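Local atomic coordinates of apical membrane antigen AMA1 (Toxoplasma gondii ME49, PDB entry 4YIV), a protein that is an essential microneme protein with an important role in host-cell invasion, as part of the moving junction complex between parasite and target cell. Residues 116-121 with 164-169; 134-139 with 157-162. All blocks are in the same frame, centred on the assembly; numbering follows the deposited sequence.

Both contacts reach the same sheet, contact 1 by strand pairing at its edge, contact 2 by a helix laid on strand 159-162, and contact 2 is nested in the loop that contact 1 closes. Contact 1 sits farther out, about 20 Å between its centre and that of the chain, against about 13 Å for contact 2. Its chemistry reflects that place: backbone bonds at the outermost strand 116-117, then a salt bridge and a cadmium ion. Contact 2 is wholly buried and works through sulfur, aromatic rings and an alanine, without hydrogen bonds between its segments. The two are joined covalently by the Cys136-Cys168 disulfide and by packing of Met118 CE on Tyr161 CE1, 3.4 Å apart.

Contact 1: residues 116-121 with 164-169; sequences FPMELL and KKRLCH. With CD (cadmium ion), chain D.
Strand residues Phe116 and Pro117 run antiparallel to Cys168 and Leu167, and Phe116 with Cys168 forms a hydrogen-bonded pair, Phe116 N to Cys168 O being 2.8 Å. Beyond the two bridges one further backbone bond follows, from Met118 N, in the first helical turn, to Arg166 O at 3.1 Å. Pro117 and Leu167 share one face of the sheet, with Leu167 CD2 3.9 Å from Pro117 CA. Arg166 bends at chi3 (82°), which brings its guanidinium to Glu119. There Arg166 NH1 donates to Glu119 OE2 at 2.7 Å, nearly straight (175°) and in the guanidinium plane. OE2 receives the bond on its anti lone pair, with the carboxylate and guanidinium planes 59° apart. Met118 crosses the arginine at about a right angle: its CB lies over one guanidinium face, and its CG is 3.4 Å from Arg166 NH2. Both carboxylate oxygens of Glu119 also bind cadmium, so OE2 is shared between metal and arginine; Glu122 and a water complete the observed ligands. Asp132 gives Arg166 a second salt bridge. Arg166 and Leu167 opposite Asp162 form a G1 beta bulge, beside an edge strand that leads directly into a helix, with Pro117 as its N-cap residue.

Contact 2: residues 134-139 with 157-162; sequences GRCAEF and YPFVYD
Cys136 and Ala137, on one side of helix 134-139, meet the rings of Phe159 and Tyr161 from strand 159-162. The short axes run nearly antiparallel, 153° between their directions, and approach to 8.7 Å. Phe159 adopts a chi1 of 70°, with CG between the backbone N and the carbonyl carbon, and this lifts its ring against the helix. Ala137 CA then lies over one face of that ring, 4.1 Å from the Phe159 centroid and 22° off the normal, a CH-pi contact. Ala137 CB is 3.8 Å from Phe159 CE1, towards the far end of the ring. On the same side of the ring plane, Cys136 SG comes in obliquely, 3.5 Å from Phe159 CD2, in a sulfur-aromatic contact. Cys136 turns SG away from its own backbone N, while its CB meets Tyr161 CD1 at 3.7 Å. The sulfur, bonded to Cys168 of the adjacent strand 167-170 in a disulfide, thus sits between two aromatic side chains. Leu133 and Ala140 of helix 132-141 extend the packing on Phe159, Met118 of helix 118-122 touches both Cys136 and Tyr161, and strand 210-213 flanks strand 159-162 on its other edge.

Contact 1: residues 116-121 with 164-169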
loop_
_atom_site.group_PDB
_atom_site.type_symbol
_atom_site.label_atom_id
_atom_site.label_comp_id
_atom_site.label_asym_id
_atom_site.label_seq_id
_atom_site.Cartn_x
_atom_site.Cartn_y
_atom_site.Cartn_z
ATOM N N PHE A 116 -11.722 0.038 -16.827
ATOM C CA PHE A 116 -12.028 1.211 -17.627
ATOM C C PHE A 116 -10.711 1.754 -18.164
ATOM O O PHE A 116 -9.729 1.839 -17.420
ATOM C CB PHE A 116 -12.771 2.256 -16.821
ATOM C CG PHE A 116 -13.452 3.290 -17.679
ATOM C CD1 PHE A 116 -14.696 3.031 -18.255
ATOM C CD2 PHE A 116 -12.841 4.503 -17.931
ATOM C CE1 PHE A 116 -15.320 3.973 -19.065
ATOM C CE2 PHE A 116 -13.469 5.469 -18.726
ATOM C CZ PHE A 116 -14.710 5.200 -19.291
ATOM N N PRO A 117 -10.663 2.096 -19.465
ATOM C CA PRO A 117 -9.368 2.483 -20.029
ATOM C C PRO A 117 -8.938 3.889 -19.624
ATOM O O PRO A 117 -9.736 4.823 -19.693
ATOM C CB PRO A 117 -9.613 2.399 -21.536
ATOM C CG PRO A 117 -11.057 2.746 -21.672
ATOM C CD PRO A 117 -11.738 2.146 -20.475
ATOM N N MET A 118 -7.683 4.030 -19.227
ATOM C CA MET A 118 -7.155 5.306 -18.773
ATOM C C MET A 118 -7.274 6.397 -19.864
ATOM O O MET A 118 -7.418 7.593 -19.566
ATOM C CB MET A 118 -5.713 5.131 -18.372
ATOM C CG MET A 118 -5.044 6.400 -17.872
ATOM S SD MET A 118 -5.897 7.192 -16.445
ATOM C CE MET A 118 -5.937 5.815 -15.284
ATOM N N GLU A 119 -7.238 5.993 -21.134
ATOM C CA GLU A 119 -7.304 6.980 -22.209
ATOM C C GLU A 119 -8.590 7.766 -22.144
ATOM O O GLU A 119 -8.611 8.964 -22.408
ATOM C CB GLU A 119 -7.158 6.292 -23.580
ATOM C CG GLU A 119 -5.743 6.008 -23.933
ATOM C CD GLU A 119 -4.936 7.270 -24.158
ATOM O OE1 GLU A 119 -5.406 8.097 -24.985
ATOM O OE2 GLU A 119 -3.870 7.428 -23.486
ATOM N N LEU A 120 -9.687 7.107 -21.797
ATOM C CA LEU A 120 -10.945 7.811 -21.736
ATOM C C LEU A 120 -11.007 8.715 -20.496
ATOM O O LEU A 120 -11.611 9.767 -20.557
ATOM C CB LEU A 120 -12.115 6.827 -21.775
ATOM C CG LEU A 120 -12.559 6.468 -23.194
ATOM C CD1 LEU A 120 -11.434 5.996 -24.037
ATOM C CD2 LEU A 120 -13.578 5.390 -23.079
ATOM N N LEU A 121 -10.352 8.333 -19.401
ATOM C CA LEU A 121 -10.359 9.152 -18.193
ATOM C C LEU A 121 -9.519 10.398 -18.405
ATOM O O LEU A 121 -9.848 11.485 -17.934
ATOM C CB LEU A 121 -9.801 8.378 -16.996
ATOM C CG LEU A 121 -10.597 7.155 -16.509
ATOM C CD1 LEU A 121 -9.853 6.448 -15.361
ATOM C CD2 LEU A 121 -11.947 7.573 -16.071
ATOM N N LYS A 164 0.509 -1.379 -16.231
ATOM C CA LYS A 164 1.021 -1.917 -17.490
ATOM C C LYS A 164 -0.014 -1.789 -18.624
ATOM O O LYS A 164 0.291 -1.231 -19.668
ATOM C CB LYS A 164 1.439 -3.377 -17.311
ATOM C CG LYS A 164 2.162 -3.971 -18.497
ATOM C CD LYS A 164 2.455 -5.471 -18.269
ATOM C CE LYS A 164 2.798 -6.190 -19.583
ATOM N NZ LYS A 164 3.135 -7.642 -19.412
ATOM N N LYS A 165 -1.234 -2.283 -18.419
ATOM C CA LYS A 165 -2.284 -2.170 -19.421
ATOM C C LYS A 165 -3.007 -0.837 -19.404
ATOM O O LYS A 165 -3.804 -0.546 -20.293
ATOM C CB LYS A 165 -3.289 -3.290 -19.232
ATOM C CG LYS A 165 -2.659 -4.651 -19.351
ATOM C CD LYS A 165 -3.707 -5.696 -19.372
ATOM C CE LYS A 165 -3.120 -7.039 -19.704
ATOM N NZ LYS A 165 -4.229 -8.047 -19.735
ATOM N N ARG A 166 -2.708 -0.014 -18.399
ATOM C CA ARG A 166 -3.416 1.245 -18.176
ATOM C C ARG A 166 -4.913 1.060 -18.134
ATOM O O ARG A 166 -5.657 1.714 -18.884
ATOM C CB ARG A 166 -3.041 2.294 -19.248
ATOM C CG ARG A 166 -1.651 2.771 -19.097
ATOM C CD ARG A 166 -1.296 3.822 -20.139
ATOM N NE ARG A 166 -1.756 5.164 -19.800
ATOM C CZ ARG A 166 -2.390 5.992 -20.630
ATOM N NH1 ARG A 166 -2.674 5.627 -21.876
ATOM N NH2 ARG A 166 -2.748 7.207 -20.215
ATOM N N LEU A 167 -5.337 0.178 -17.218
ATOM C CA LEU A 167 -6.740 -0.166 -16.987
ATOM C C LEU A 167 -7.060 0.065 -15.521
ATOM O O LEU A 167 -6.283 -0.342 -14.662
ATOM C CB LEU A 167 -7.021 -1.632 -17.326
ATOM C CG LEU A 167 -6.955 -1.965 -18.806
ATOM C CD1 LEU A 167 -7.170 -3.451 -18.980
ATOM C CD2 LEU A 167 -7.995 -1.153 -19.573
ATOM N N CYS A 168 -8.225 0.645 -15.274
ATOM C CA CYS A 168 -8.717 0.933 -13.932
ATOM C C CYS A 168 -9.829 -0.063 -13.577
ATOM O O CYS A 168 -10.918 -0.046 -14.161
ATOM C CB CYS A 168 -9.223 2.372 -13.863
ATOM S SG CYS A 168 -9.620 2.930 -12.170
ATOM N N HIS A 169 -9.515 -0.969 -12.662
ATOM C CA HIS A 169 -10.481 -1.945 -12.150
ATOM C C HIS A 169 -11.193 -1.446 -10.931
ATOM O O HIS A 169 -10.542 -1.073 -9.971
ATOM C CB HIS A 169 -9.783 -3.254 -11.749
ATOM C CG HIS A 169 -9.159 -3.978 -12.900
ATOM N ND1 HIS A 169 -9.840 -4.930 -13.627
ATOM C CD2 HIS A 169 -7.927 -3.890 -13.448
ATOM C CE1 HIS A 169 -9.056 -5.387 -14.586
ATOM N NE2 HIS A 169 -7.895 -4.769 -14.502
HETATM CD CD CD D . -3.453 9.651 -24.451
HETATM O O HOH W 1 -1.341 9.544 -23.210
#

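Contact 2: residues 134-139 with 157-162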
loop_
_atom_site.group_PDB
_atom_site.type_symbol
_atom_site.label_atom_id
_atom_site.label_comp_id
_atom_site.label_asym_id
_atom_site.label_seq_id
_atom_site.Cartn_x
_atom_site.Cartn_y
_atom_site.Cartn_z
ATOM N N GLY A 134 -3.781 8.702 -10.106
ATOM C CA GLY A 134 -4.809 9.554 -9.544
ATOM C C GLY A 134 -6.117 9.575 -10.297
ATOM O O GLY A 134 -7.165 9.688 -9.674
ATOM N N ARG A 135 -6.070 9.479 -11.629
ATOM C CA ARG A 135 -7.273 9.466 -12.444
ATOM C C ARG A 135 -8.074 8.203 -12.159
ATOM O O ARG A 135 -9.321 8.220 -12.118
ATOM C CB ARG A 135 -6.931 9.534 -13.938
ATOM C CG ARG A 135 -6.377 10.893 -14.387
ATOM C CD ARG A 135 -6.126 10.970 -15.911
ATOM N NE ARG A 135 -5.629 12.324 -16.164
ATOM C CZ ARG A 135 -4.346 12.669 -16.225
ATOM N NH1 ARG A 135 -3.374 11.751 -16.170
ATOM N NH2 ARG A 135 -4.034 13.961 -16.375
ATOM N N CYS A 136 -7.362 7.116 -11.917
ATOM C CA CYS A 136 -8.049 5.854 -11.605
ATOM C C CYS A 136 -8.732 5.968 -10.231
ATOM O O CYS A 136 -9.920 5.644 -10.070
ATOM C CB CYS A 136 -7.069 4.692 -11.659
ATOM S SG CYS A 136 -7.769 3.058 -11.221
ATOM N N ALA A 137 -7.980 6.426 -9.253
ATOM C CA ALA A 137 -8.524 6.634 -7.911
ATOM C C ALA A 137 -9.732 7.587 -7.908
ATOM O O ALA A 137 -10.718 7.369 -7.191
ATOM C CB ALA A 137 -7.439 7.153 -7.011
ATOM N N GLU A 138 -9.667 8.648 -8.708
ATOM C CA GLU A 138 -10.774 9.596 -8.792
ATOM C C GLU A 138 -11.997 8.951 -9.416
ATOM O O GLU A 138 -13.125 9.178 -8.980
ATOM C CB GLU A 138 -10.324 10.835 -9.580
ATOM C CG GLU A 138 -11.358 11.950 -9.661
ATOM C CD GLU A 138 -10.818 13.191 -10.382
ATOM O OE1 GLU A 138 -11.592 14.155 -10.511
ATOM O OE2 GLU A 138 -9.637 13.185 -10.828
ATOM N N PHE A 139 -11.765 8.126 -10.433
ATOM C CA PHE A 139 -12.820 7.353 -11.054
ATOM C C PHE A 139 -13.520 6.452 -10.035
ATOM O O PHE A 139 -14.751 6.352 -10.011
ATOM C CB PHE A 139 -12.254 6.509 -12.184
ATOM C CG PHE A 139 -13.276 5.663 -12.865
ATOM C CD1 PHE A 139 -14.355 6.246 -13.503
ATOM C CD2 PHE A 139 -13.149 4.274 -12.873
ATOM C CE1 PHE A 139 -15.318 5.455 -14.132
ATOM C CE2 PHE A 139 -14.106 3.468 -13.493
ATOM C CZ PHE A 139 -15.178 4.047 -14.126
ATOM N N TYR A 157 -16.493 1.334 -3.919
ATOM C CA TYR A 157 -15.652 0.161 -4.103
ATOM C C TYR A 157 -14.184 0.530 -4.189
ATOM O O TYR A 157 -13.846 1.616 -4.705
ATOM C CB TYR A 157 -16.031 -0.574 -5.386
ATOM C CG TYR A 157 -17.465 -0.966 -5.472
ATOM C CD1 TYR A 157 -17.985 -2.015 -4.701
ATOM C CD2 TYR A 157 -18.303 -0.306 -6.345
ATOM C CE1 TYR A 157 -19.327 -2.363 -4.809
ATOM C CE2 TYR A 157 -19.617 -0.645 -6.467
ATOM C CZ TYR A 157 -20.135 -1.673 -5.705
ATOM O OH TYR A 157 -21.477 -1.989 -5.855
ATOM N N PRO A 158 -13.303 -0.380 -3.729
ATOM C CA PRO A 158 -11.869 -0.186 -3.935
ATOM C C PRO A 158 -11.485 -0.423 -5.403
ATOM O O PRO A 158 -12.304 -0.893 -6.218
ATOM C CB PRO A 158 -11.242 -1.200 -2.975
ATOM C CG PRO A 158 -12.239 -2.339 -2.962
ATOM C CD PRO A 158 -13.591 -1.655 -3.029
ATOM N N PHE A 159 -10.271 -0.035 -5.761
ATOM C CA PHE A 159 -9.832 -0.150 -7.139
ATOM C C PHE A 159 -8.498 -0.867 -7.218
ATOM O O PHE A 159 -7.753 -0.922 -6.244
ATOM C CB PHE A 159 -9.685 1.250 -7.826
ATOM C CG PHE A 159 -8.546 2.062 -7.300
ATOM C CD1 PHE A 159 -8.721 2.883 -6.209
ATOM C CD2 PHE A 159 -7.278 1.987 -7.879
ATOM C CE1 PHE A 159 -7.675 3.627 -5.688
ATOM C CE2 PHE A 159 -6.216 2.736 -7.362
ATOM C CZ PHE A 159 -6.429 3.570 -6.250
ATOM N N VAL A 160 -8.191 -1.352 -8.421
ATOM C CA VAL A 160 -6.833 -1.753 -8.751
ATOM C C VAL A 160 -6.459 -1.052 -10.055
ATOM O O VAL A 160 -7.168 -1.160 -11.076
ATOM C CB VAL A 160 -6.670 -3.309 -8.895
ATOM C CG1 VAL A 160 -5.300 -3.653 -9.472
ATOM C CG2 VAL A 160 -6.863 -3.999 -7.532
ATOM N N TYR A 161 -5.347 -0.338 -10.006
ATOM C CA TYR A 161 -4.777 0.236 -11.230
ATOM C C TYR A 161 -3.747 -0.742 -11.792
ATOM O O TYR A 161 -2.768 -1.110 -11.124
ATOM C CB TYR A 161 -4.150 1.616 -10.980
ATOM C CG TYR A 161 -3.701 2.286 -12.286
ATOM C CD1 TYR A 161 -4.595 2.446 -13.324
ATOM C CD2 TYR A 161 -2.379 2.680 -12.489
ATOM C CE1 TYR A 161 -4.206 3.000 -14.529
ATOM C CE2 TYR A 161 -1.976 3.249 -13.716
ATOM C CZ TYR A 161 -2.898 3.403 -14.716
ATOM O OH TYR A 161 -2.545 3.952 -15.941
ATOM N N ASP A 162 -3.985 -1.153 -13.037
ATOM C CA ASP A 162 -3.062 -1.985 -13.783
ATOM C C ASP A 162 -2.261 -1.002 -14.603
ATOM O O ASP A 162 -2.784 -0.460 -15.583
ATOM C CB ASP A 162 -3.805 -3.000 -14.670
ATOM C CG ASP A 162 -2.853 -3.896 -15.491
ATOM O OD1 ASP A 162 -1.675 -3.489 -15.736
ATOM O OD2 ASP A 162 -3.311 -5.000 -15.903
#